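Local atomic coordinates of probable TonB-dependent siderophore receptor PiuA (Acinetobacter baumannii, PDB entry 5FP1), a protein that probably takes up iron by binding iron-chelating siderophores, perhaps ferric enterobactin, at the cell surface and passing them across the bacterial outer membrane. Residues A[262-267]-A[298-303]; A[317-322]-A[375-380]; A[365-370]-A[404-409]. All blocks are in the same frame, centred on the assembly; numbering follows the deposited sequence.

Interaction 1. Residues A[262-267]-A[298-303]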
loop_
_atom_site.group_PDB
_atom_site.type_symbol
_atom_site.label_atom_id
_atom_site.label_comp_id
_atom_site.label_asym_id
_atom_site.label_seq_id
_atom_site.Cartn_x
_atom_site.Cartn_y
_atom_site.Cartn_z
ATOM N N ARG A 262 2.961 -13.607 24.090
ATOM C CA ARG A 262 3.880 -14.210 23.107
ATOM C C ARG A 262 4.158 -13.288 21.898
ATOM O O ARG A 262 5.290 -13.185 21.415
ATOM C CB ARG A 262 3.279 -15.493 22.575
ATOM C CG ARG A 262 4.210 -16.292 21.688
ATOM C CD ARG A 262 3.491 -17.384 20.946
ATOM N NE ARG A 262 2.578 -16.882 19.924
ATOM C CZ ARG A 262 1.816 -17.644 19.143
ATOM N NH1 ARG A 262 1.816 -18.967 19.271
ATOM N NH2 ARG A 262 1.053 -17.082 18.215
ATOM N N ASP A 263 3.092 -12.686 21.391
ATOM C CA ASP A 263 3.084 -12.007 20.095
ATOM C C ASP A 263 3.647 -10.594 20.245
ATOM O O ASP A 263 3.530 -9.975 21.304
ATOM C CB ASP A 263 1.658 -11.884 19.564
ATOM C CG ASP A 263 1.002 -13.234 19.236
ATOM O OD1 ASP A 263 1.686 -14.286 19.127
ATOM O OD2 ASP A 263 -0.224 -13.203 19.024
ATOM N N PHE A 264 4.240 -10.077 19.184
ATOM C CA PHE A 264 4.785 -8.716 19.201
ATOM C C PHE A 264 5.097 -8.316 17.769
ATOM O O PHE A 264 5.208 -9.163 16.885
ATOM C CB PHE A 264 6.066 -8.617 20.059
ATOM C CG PHE A 264 7.188 -9.503 19.561
ATOM C CD1 PHE A 264 8.100 -9.040 18.615
ATOM C CD2 PHE A 264 7.306 -10.799 20.008
ATOM C CE1 PHE A 264 9.091 -9.878 18.116
ATOM C CE2 PHE A 264 8.316 -11.619 19.544
ATOM C CZ PHE A 264 9.189 -11.166 18.586
ATOM N N GLN A 265 5.274 -7.027 17.548
ATOM C CA GLN A 265 5.837 -6.576 16.289
ATOM C C GLN A 265 6.557 -5.282 16.501
ATOM O O GLN A 265 6.010 -4.335 17.066
ATOM C CB GLN A 265 4.750 -6.407 15.216
ATOM C CG GLN A 265 5.265 -5.914 13.856
ATOM C CD GLN A 265 4.379 -6.378 12.699
ATOM O OE1 GLN A 265 3.160 -6.511 12.853
ATOM N NE2 GLN A 265 5.003 -6.666 11.536
ATOM N N LYS A 266 7.781 -5.249 16.018
ATOM C CA LYS A 266 8.615 -4.071 16.094
ATOM C C LYS A 266 9.187 -3.758 14.715
ATOM O O LYS A 266 9.876 -4.577 14.100
ATOM C CB LYS A 266 9.766 -4.328 17.070
ATOM C CG LYS A 266 9.308 -4.530 18.511
ATOM C CD LYS A 266 10.382 -5.220 19.352
ATOM C CE LYS A 266 9.940 -5.310 20.805
ATOM N NZ LYS A 266 11.019 -5.853 21.678
ATOM N N GLN A 267 8.841 -2.588 14.205
ATOM C CA GLN A 267 9.365 -2.132 12.941
ATOM C C GLN A 267 10.253 -0.937 13.203
ATOM O O GLN A 267 9.971 -0.100 14.074
ATOM C CB GLN A 267 8.210 -1.761 12.000
ATOM C CG GLN A 267 7.245 -2.915 11.754
ATOM C CD GLN A 267 6.261 -2.666 10.634
ATOM O OE1 GLN A 267 5.881 -1.533 10.350
ATOM N NE2 GLN A 267 5.839 -3.732 9.989
ATOM N N ASP A 298 10.384 -7.279 12.898
ATOM C CA ASP A 298 10.607 -8.358 13.853
ATOM C C ASP A 298 9.252 -8.651 14.471
ATOM O O ASP A 298 8.686 -7.788 15.139
ATOM C CB ASP A 298 11.618 -7.894 14.916
ATOM C CG ASP A 298 12.022 -8.986 15.882
ATOM O OD1 ASP A 298 11.653 -10.155 15.711
ATOM O OD2 ASP A 298 12.739 -8.668 16.844
ATOM N N TYR A 299 8.692 -9.818 14.177
ATOM C CA TYR A 299 7.337 -10.092 14.567
ATOM C C TYR A 299 7.004 -11.550 14.841
ATOM O O TYR A 299 7.615 -12.485 14.283
ATOM C CB TYR A 299 6.342 -9.529 13.546
ATOM C CG TYR A 299 6.319 -10.219 12.207
ATOM C CD1 TYR A 299 5.700 -11.452 12.035
ATOM C CD2 TYR A 299 6.880 -9.614 11.093
ATOM C CE1 TYR A 299 5.651 -12.070 10.795
ATOM C CE2 TYR A 299 6.855 -10.237 9.851
ATOM C CZ TYR A 299 6.241 -11.464 9.704
ATOM O OH TYR A 299 6.254 -12.073 8.460
ATOM N N VAL A 300 6.023 -11.702 15.715
ATOM C CA VAL A 300 5.327 -12.959 15.998
ATOM C C VAL A 300 3.847 -12.630 16.123
ATOM O O VAL A 300 3.462 -11.775 16.935
ATOM C CB VAL A 300 5.787 -13.588 17.340
ATOM C CG1 VAL A 300 4.858 -14.732 17.734
ATOM C CG2 VAL A 300 7.215 -14.083 17.221
ATOM N N TRP A 301 3.008 -13.242 15.307
ATOM C CA TRP A 301 1.571 -13.004 15.395
ATOM C C TRP A 301 0.790 -14.297 15.168
ATOM O O TRP A 301 1.352 -15.324 14.723
ATOM C CB TRP A 301 1.085 -11.860 14.470
ATOM C CG TRP A 301 1.234 -12.144 13.078
ATOM C CD1 TRP A 301 2.354 -11.918 12.304
ATOM C CD2 TRP A 301 0.267 -12.768 12.209
ATOM N NE1 TRP A 301 2.137 -12.380 11.032
ATOM C CE2 TRP A 301 0.866 -12.893 10.943
ATOM C CE3 TRP A 301 -1.037 -13.247 12.390
ATOM C CZ2 TRP A 301 0.197 -13.470 9.847
ATOM C CZ3 TRP A 301 -1.699 -13.804 11.307
ATOM C CH2 TRP A 301 -1.078 -13.928 10.061
ATOM N N THR A 302 -0.496 -14.244 15.495
ATOM C CA THR A 302 -1.320 -15.437 15.555
ATOM C C THR A 302 -2.270 -15.576 14.395
ATOM O O THR A 302 -3.106 -14.698 14.147
ATOM C CB THR A 302 -2.147 -15.472 16.857
ATOM O OG1 THR A 302 -1.259 -15.515 17.972
ATOM C CG2 THR A 302 -3.048 -16.679 16.870
ATOM N N ASN A 303 -2.167 -16.714 13.715
ATOM C CA ASN A 303 -3.193 -17.170 12.775
ATOM C C ASN A 303 -4.259 -17.934 13.603
ATOM O O ASN A 303 -3.930 -18.908 14.291
ATOM C CB ASN A 303 -2.522 -18.045 11.707
ATOM C CG ASN A 303 -3.499 -18.809 10.799
ATOM O OD1 ASN A 303 -4.676 -19.036 11.116
ATOM N ND2 ASN A 303 -2.964 -19.284 9.688
HETATM O O HOH W 1 -1.573 -11.908 16.999
#
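D263 and T302 meet through their polar ends beside the start of strand 264-267, and the aspartate can be traced atom by atom. Its CB rests 3.2 Å from V300 O. CG, anti to its own carbonyl carbon (chi1 -65°), then carries the carboxylate across V300 to the T302 hydroxyl. OD1 lies 3.5 Å from V300 CG1; in a salt bridge it is gripped side-on by R262 NE and NH2 and lies in the guanidinium plane, the NE–OD1 distance being 2.9 Å. OD2 takes the T302 hydroxyl proton on its syn lone pair, with OG1 2.7 Å away, and also accepts from W259 N. A water near OD2 receives the amide N-H of T302. R262 NH1 reaches on to H318 O.

Further along, the segments form an antiparallel part of the hairpin 264-279/284-304 in the TonB-dependent receptor barrel, their axes 153° apart. F264 and V300 are a hydrogen-bonded pair, with F264 N 2.9 Å from V300 O. The F264 ring lies with one face over V300 N and sets CE2 3.6 Å from V300 CG2. Its edge points at D298, whose carboxylate plane stands 87° to the ring and whose OD1 is hydrogen-bonded to Y365 OH.

With one carboxylate oxygen held by R262 and the other by T302 and W259 N, the D263 group is fixed in rotation, and these donors would probably favour its charged form.

Interaction 2. Residues A[317-322]-A[375-380]. With PO4 (phosphate ion), chain B.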
loop_
_atom_site.group_PDB
_atom_site.type_symbol
_atom_site.label_atom_id
_atom_site.label_comp_id
_atom_site.label_asym_id
_atom_site.label_seq_id
_atom_site.Cartn_x
_atom_site.Cartn_y
_atom_site.Cartn_z
ATOM N N TRP A 317 -6.637 -22.611 18.074
ATOM C CA TRP A 317 -5.214 -22.851 18.245
ATOM C C TRP A 317 -4.412 -21.621 17.823
ATOM O O TRP A 317 -4.650 -21.081 16.751
ATOM C CB TRP A 317 -4.779 -24.019 17.377
ATOM C CG TRP A 317 -3.315 -24.330 17.404
ATOM C CD1 TRP A 317 -2.548 -24.559 18.501
ATOM C CD2 TRP A 317 -2.442 -24.480 16.274
ATOM N NE1 TRP A 317 -1.251 -24.815 18.134
ATOM C CE2 TRP A 317 -1.156 -24.772 16.772
ATOM C CE3 TRP A 317 -2.625 -24.417 14.897
ATOM C CZ2 TRP A 317 -0.062 -25.005 15.940
ATOM C CZ3 TRP A 317 -1.524 -24.647 14.066
ATOM C CH2 TRP A 317 -0.269 -24.933 14.596
ATOM N N HIS A 318 -3.491 -21.176 18.674
ATOM C CA HIS A 318 -2.683 -19.983 18.393
ATOM C C HIS A 318 -1.496 -20.310 17.458
ATOM O O HIS A 318 -0.353 -20.262 17.892
ATOM C CB HIS A 318 -2.062 -19.390 19.659
ATOM C CG HIS A 318 -3.032 -18.883 20.682
ATOM N ND1 HIS A 318 -3.873 -17.810 20.461
ATOM C CD2 HIS A 318 -3.227 -19.253 21.974
ATOM C CE1 HIS A 318 -4.556 -17.554 21.569
ATOM N NE2 HIS A 318 -4.186 -18.419 22.498
ATOM N N ARG A 319 -1.772 -20.583 16.176
ATOM C CA ARG A 319 -0.739 -20.830 15.176
ATOM C C ARG A 319 0.205 -19.649 15.109
ATOM O O ARG A 319 -0.234 -18.515 15.044
ATOM C CB ARG A 319 -1.363 -21.069 13.794
ATOM C CG ARG A 319 -0.403 -20.942 12.623
ATOM C CD ARG A 319 0.713 -21.995 12.569
ATOM N NE ARG A 319 1.741 -21.500 11.654
ATOM C CZ ARG A 319 1.798 -21.709 10.340
ATOM N NH1 ARG A 319 0.955 -22.514 9.735
ATOM N NH2 ARG A 319 2.750 -21.127 9.640
ATOM N N LEU A 320 1.505 -19.923 15.161
ATOM C CA LEU A 320 2.524 -18.861 15.163
ATOM C C LEU A 320 3.028 -18.584 13.741
ATOM O O LEU A 320 3.347 -19.520 13.003
ATOM C CB LEU A 320 3.719 -19.247 16.061
ATOM C CG LEU A 320 4.848 -18.210 16.186
ATOM C CD1 LEU A 320 5.429 -18.248 17.611
ATOM C CD2 LEU A 320 5.934 -18.431 15.164
ATOM N N ASN A 321 3.075 -17.304 13.401
ATOM C CA ASN A 321 3.715 -16.765 12.209
ATOM C C ASN A 321 4.769 -15.776 12.683
ATOM O O ASN A 321 4.548 -15.028 13.642
ATOM C CB ASN A 321 2.728 -16.039 11.300
ATOM C CG ASN A 321 1.751 -17.005 10.589
ATOM O OD1 ASN A 321 2.108 -18.102 10.209
ATOM N ND2 ASN A 321 0.563 -16.584 10.423
ATOM N N SER A 322 5.936 -15.802 12.057
ATOM C CA SER A 322 7.023 -14.946 12.470
ATOM C C SER A 322 7.955 -14.640 11.314
ATOM O O SER A 322 7.979 -15.356 10.296
ATOM C CB SER A 322 7.836 -15.580 13.595
ATOM O OG SER A 322 8.688 -16.596 13.101
ATOM N N SER A 375 9.494 -26.336 17.193
ATOM C CA SER A 375 8.563 -26.155 16.071
ATOM C C SER A 375 8.699 -24.730 15.561
ATOM O O SER A 375 9.105 -23.832 16.302
ATOM C CB SER A 375 7.118 -26.395 16.542
ATOM O OG SER A 375 6.166 -26.123 15.520
ATOM N N SER A 376 8.344 -24.521 14.306
ATOM C CA SER A 376 8.250 -23.186 13.762
ATOM C C SER A 376 6.799 -22.706 13.677
ATOM O O SER A 376 6.551 -21.542 13.323
ATOM C CB SER A 376 8.911 -23.139 12.378
ATOM O OG SER A 376 8.161 -23.916 11.468
ATOM N N THR A 377 5.850 -23.584 14.052
ATOM C CA THR A 377 4.426 -23.330 13.875
ATOM C C THR A 377 3.661 -23.351 15.195
ATOM O O THR A 377 2.764 -22.541 15.419
ATOM C CB THR A 377 3.805 -24.342 12.873
ATOM O OG1 THR A 377 4.059 -25.680 13.319
ATOM C CG2 THR A 377 4.386 -24.152 11.441
ATOM N N GLY A 378 4.007 -24.277 16.094
ATOM C CA GLY A 378 3.368 -24.321 17.392
ATOM C C GLY A 378 3.142 -25.713 17.949
ATOM O O GLY A 378 3.391 -26.701 17.275
ATOM N N PHE A 379 2.648 -25.776 19.179
ATOM C CA PHE A 379 2.375 -27.053 19.837
ATOM C C PHE A 379 0.873 -27.252 20.065
ATOM O O PHE A 379 0.098 -26.283 20.160
ATOM C CB PHE A 379 3.147 -27.120 21.171
ATOM C CG PHE A 379 4.638 -26.929 21.032
ATOM C CD1 PHE A 379 5.408 -27.824 20.308
ATOM C CD2 PHE A 379 5.274 -25.862 21.652
ATOM C CE1 PHE A 379 6.773 -27.636 20.172
ATOM C CE2 PHE A 379 6.640 -25.685 21.536
ATOM C CZ PHE A 379 7.388 -26.561 20.794
ATOM N N TYR A 380 0.465 -28.517 20.142
ATOM C CA TYR A 380 -0.909 -28.905 20.470
ATOM C C TYR A 380 -1.923 -28.317 19.502
ATOM O O TYR A 380 -2.931 -27.756 19.915
ATOM C CB TYR A 380 -1.276 -28.515 21.904
ATOM C CG TYR A 380 -0.293 -29.058 22.893
ATOM C CD1 TYR A 380 -0.174 -30.423 23.093
ATOM C CD2 TYR A 380 0.555 -28.219 23.590
ATOM C CE1 TYR A 380 0.760 -30.933 23.975
ATOM C CE2 TYR A 380 1.499 -28.721 24.461
ATOM C CZ TYR A 380 1.581 -30.076 24.653
ATOM O OH TYR A 380 2.501 -30.563 25.516
HETATM P P PO4 B . -0.485 -23.052 6.510
HETATM O O1 PO4 B . -1.268 -24.142 7.211
HETATM O O2 PO4 B . -0.566 -21.808 7.368
HETATM O O3 PO4 B . -1.073 -22.768 5.128
HETATM O O4 PO4 B . 0.966 -23.479 6.365
HETATM O O HOH W 2 5.269 -20.374 11.007
HETATM O O HOH W 3 8.307 -19.433 13.072
#
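W317 meets F379, and R319 meets T377, where barrel strand 315-341 receives the loop 375-380, and the two flat groups are turned differently. The start of the loop is folded as an ST turn and ST motif: S375 OG accepts from the backbone N of both T377 and G378. The W317 indole has F379 O at its edge, 22° out of the ring plane. NE1 donates to this oxygen at 2.8 Å, coming from above the carbonyl's plane (50° out of it). CZ2 lies 3.8 Å from G378 CA, at a residue with no side chain.

R319 instead offers a guanidinium face, and T377 CG2 sits over its centre, 3.7 Å from CZ. The bend at chi2 folds the arginine back alongside its own strand, where NE donates to L320 O with that oxygen in the guanidinium plane. NH1 pairs with D306 and makes a weak bond to a phosphate, probably from the crystallisation liquor, which also binds H700.

Next to R319 the backbones join directly: L320 N donates to T377 O at 2.9 Å, nearly straight (166° at the hydrogen), in the carbonyl plane. Further along, a water accepts from S322 OG at 2.9 Å and donates to S376 O at 2.8 Å.

Interaction 3. Residues A[365-370]-A[404-409]. With C8E ((hydroxyethyloxy)tri(ethyloxy)octane), chain D.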
loop_
_atom_site.group_PDB
_atom_site.type_symbol
_atom_site.label_atom_id
_atom_site.label_comp_id
_atom_site.label_asym_id
_atom_site.label_seq_id
_atom_site.Cartn_x
_atom_site.Cartn_y
_atom_site.Cartn_z
ATOM N N TYR A 365 11.457 -17.358 13.995
ATOM C CA TYR A 365 11.570 -17.902 15.355
ATOM C C TYR A 365 11.265 -19.373 15.402
ATOM O O TYR A 365 10.309 -19.851 14.757
ATOM C CB TYR A 365 10.691 -17.136 16.357
ATOM C CG TYR A 365 11.207 -15.741 16.634
ATOM C CD1 TYR A 365 12.252 -15.519 17.528
ATOM C CD2 TYR A 365 10.674 -14.643 15.975
ATOM C CE1 TYR A 365 12.737 -14.247 17.764
ATOM C CE2 TYR A 365 11.145 -13.376 16.212
ATOM C CZ TYR A 365 12.187 -13.178 17.095
ATOM O OH TYR A 365 12.650 -11.895 17.275
ATOM N N ASN A 366 12.136 -20.102 16.102
ATOM C CA ASN A 366 11.780 -21.435 16.594
ATOM C C ASN A 366 11.093 -21.282 17.947
ATOM O O ASN A 366 11.412 -20.367 18.724
ATOM C CB ASN A 366 13.011 -22.318 16.761
ATOM C CG ASN A 366 13.566 -22.813 15.439
ATOM O OD1 ASN A 366 12.843 -22.996 14.467
ATOM N ND2 ASN A 366 14.860 -23.061 15.418
ATOM N N ILE A 367 10.158 -22.187 18.211
ATOM C CA ILE A 367 9.497 -22.302 19.501
ATOM C C ILE A 367 10.013 -23.587 20.165
ATOM O O ILE A 367 10.034 -24.630 19.529
ATOM C CB ILE A 367 7.980 -22.431 19.324
ATOM C CG1 ILE A 367 7.505 -21.532 18.167
ATOM C CG2 ILE A 367 7.291 -22.060 20.610
ATOM C CD1 ILE A 367 6.269 -22.073 17.451
ATOM N N ILE A 368 10.431 -23.487 21.423
ATOM C CA ILE A 368 11.069 -24.608 22.122
ATOM C C ILE A 368 10.333 -24.818 23.435
ATOM O O ILE A 368 10.174 -23.880 24.210
ATOM C CB ILE A 368 12.556 -24.334 22.382
ATOM C CG1 ILE A 368 13.258 -23.951 21.066
ATOM C CG2 ILE A 368 13.226 -25.555 23.021
ATOM C CD1 ILE A 368 14.711 -23.598 21.207
ATOM N N ASP A 369 9.807 -26.014 23.648
ATOM C CA ASP A 369 9.095 -26.259 24.897
ATOM C C ASP A 369 10.046 -26.804 25.983
ATOM O O ASP A 369 11.248 -26.946 25.755
ATOM C CB ASP A 369 7.902 -27.202 24.683
ATOM C CG ASP A 369 8.322 -28.644 24.441
ATOM O OD1 ASP A 369 9.523 -28.963 24.581
ATOM O OD2 ASP A 369 7.435 -29.447 24.089
ATOM N N ALA A 370 9.490 -27.112 27.154
ATOM C CA ALA A 370 10.312 -27.418 28.329
ATOM C C ALA A 370 11.056 -28.749 28.148
ATOM O O ALA A 370 12.086 -28.964 28.768
ATOM C CB ALA A 370 9.460 -27.424 29.595
ATOM N N ASP A 404 6.623 -21.185 26.858
ATOM C CA ASP A 404 7.699 -21.761 26.068
ATOM C C ASP A 404 8.742 -20.670 25.765
ATOM O O ASP A 404 8.671 -19.610 26.321
ATOM C CB ASP A 404 7.130 -22.387 24.803
ATOM C CG ASP A 404 6.046 -23.416 25.105
ATOM O OD1 ASP A 404 6.367 -24.460 25.696
ATOM O OD2 ASP A 404 4.876 -23.191 24.740
ATOM N N ARG A 405 9.689 -20.944 24.882
ATOM C CA ARG A 405 10.764 -20.005 24.566
ATOM C C ARG A 405 10.832 -19.816 23.059
ATOM O O ARG A 405 10.656 -20.762 22.287
ATOM C CB ARG A 405 12.102 -20.607 25.050
ATOM C CG ARG A 405 13.328 -19.732 24.897
ATOM C CD ARG A 405 14.485 -20.271 25.745
ATOM N NE ARG A 405 14.798 -21.672 25.456
ATOM C CZ ARG A 405 15.608 -22.068 24.474
ATOM N NH1 ARG A 405 16.183 -21.175 23.668
ATOM N NH2 ARG A 405 15.834 -23.361 24.280
ATOM N N LEU A 406 11.122 -18.594 22.647
ATOM C CA LEU A 406 11.367 -18.275 21.242
ATOM C C LEU A 406 12.847 -18.162 21.010
ATOM O O LEU A 406 13.564 -17.565 21.826
ATOM C CB LEU A 406 10.698 -16.947 20.885
ATOM C CG LEU A 406 9.172 -16.989 20.938
ATOM C CD1 LEU A 406 8.582 -15.642 20.654
ATOM C CD2 LEU A 406 8.569 -18.015 20.002
ATOM N N GLN A 407 13.330 -18.710 19.902
ATOM C CA GLN A 407 14.726 -18.542 19.570
ATOM C C GLN A 407 14.901 -18.151 18.118
ATOM O O GLN A 407 14.390 -18.813 17.227
ATOM C CB GLN A 407 15.473 -19.848 19.822
ATOM C CG GLN A 407 16.947 -19.805 19.496
ATOM C CD GLN A 407 17.712 -20.906 20.203
ATOM O OE1 GLN A 407 17.971 -20.826 21.402
ATOM N NE2 GLN A 407 18.059 -21.946 19.467
ATOM N N ALA A 408 15.672 -17.108 17.888
ATOM C CA ALA A 408 15.862 -16.604 16.528
ATOM C C ALA A 408 16.622 -17.640 15.711
ATOM O O ALA A 408 17.505 -18.322 16.232
ATOM C CB ALA A 408 16.615 -15.280 16.562
ATOM N N ARG A 409 16.274 -17.760 14.440
ATOM C CA ARG A 409 16.834 -18.754 13.530
ATOM C C ARG A 409 17.036 -18.058 12.164
ATOM O O ARG A 409 16.078 -17.541 11.619
ATOM C CB ARG A 409 15.830 -19.897 13.345
ATOM C CG ARG A 409 16.237 -21.000 12.371
ATOM C CD ARG A 409 15.033 -21.763 11.800
ATOM N NE ARG A 409 14.219 -20.839 11.018
ATOM C CZ ARG A 409 13.013 -20.393 11.353
ATOM N NH1 ARG A 409 12.379 -20.855 12.429
ATOM N NH2 ARG A 409 12.431 -19.491 10.584
HETATM C C1 C8E D . 17.999 -9.995 10.570
HETATM C C2 C8E D . 17.654 -11.452 10.343
HETATM C C3 C8E D . 18.441 -12.297 11.337
HETATM C C4 C8E D . 17.557 -13.318 12.024
HETATM C C5 C8E D . 18.344 -14.529 12.500
HETATM C C6 C8E D . 19.482 -14.171 13.439
HETATM C C7 C8E D . 20.171 -15.448 13.888
HETATM C C8 C8E D . 20.487 -15.443 15.374
HETATM O O9 C8E D . 21.115 -16.688 15.693
HETATM O O HOH W 4 16.389 -22.814 17.935
HETATM O O HOH W 5 7.062 -25.662 27.828
#
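I367 and L406 run alongside each other, with I367 CG1 4.1 Å from L406 CD2, on the apolar, more buried face of this strand pair. Y365 continues that face: its CD1 is 4.0 Å from L406 CB and its CE1 approaches the methyl of A408. L320 and V300 from two other strands pack against L406.

The backbones run antiparallel (148° between axes), as expected for neighbouring strands of a TonB-dependent receptor barrel, here 346-368 and 405-428. N366 with Q407 and I368 with R405 are the hydrogen-bonded pairs; Q407 N is 2.8 Å from N366 O.

The side chains of these same residues form the polar face, which carries the exposed R405 and Q407 and a water bound by N366 ND2 and, weakly, Q407 NE2. R405, bent at chi3 (55°), lays a guanidinium face over I368 and brings NH2 3.3 Å from I368 CD1. Its NH1 donates to Q407 OE1 at 2.9 Å, in the guanidinium plane.

Near the other end R409, in a salt bridge with D411, runs roughly perpendicular to N366: NH1 donates to N366 OD1 at 3.0 Å, in its own guanidinium plane but 58° above that of the amide carbonyl. A detergent chain lies beside this end, its C5 3.8 Å from R409 C.

Interactions 1 and 3 each join neighbouring barrel strands by paired backbone bonds, but interaction 1 is largely buried and interaction 3 lies at the surface, with centres about 14 Å apart. In interaction 1 R262 and D263 pair their charges, whereas the arginines of interaction 3 lie along a solvent-accessible side. Interaction 2, partly buried, differs in kind: a loop docks on a strand, mostly through donors to backbone carbonyls. It touches both of the others. Strand 315-341 neighbours 284-304 of interaction 1, giving W301 N to N321 O, and 346-368 of interaction 3, while S375 O accepts from I367 N. Directly between interactions 1 and 3, V300 CG2 packs on Y365 CD2.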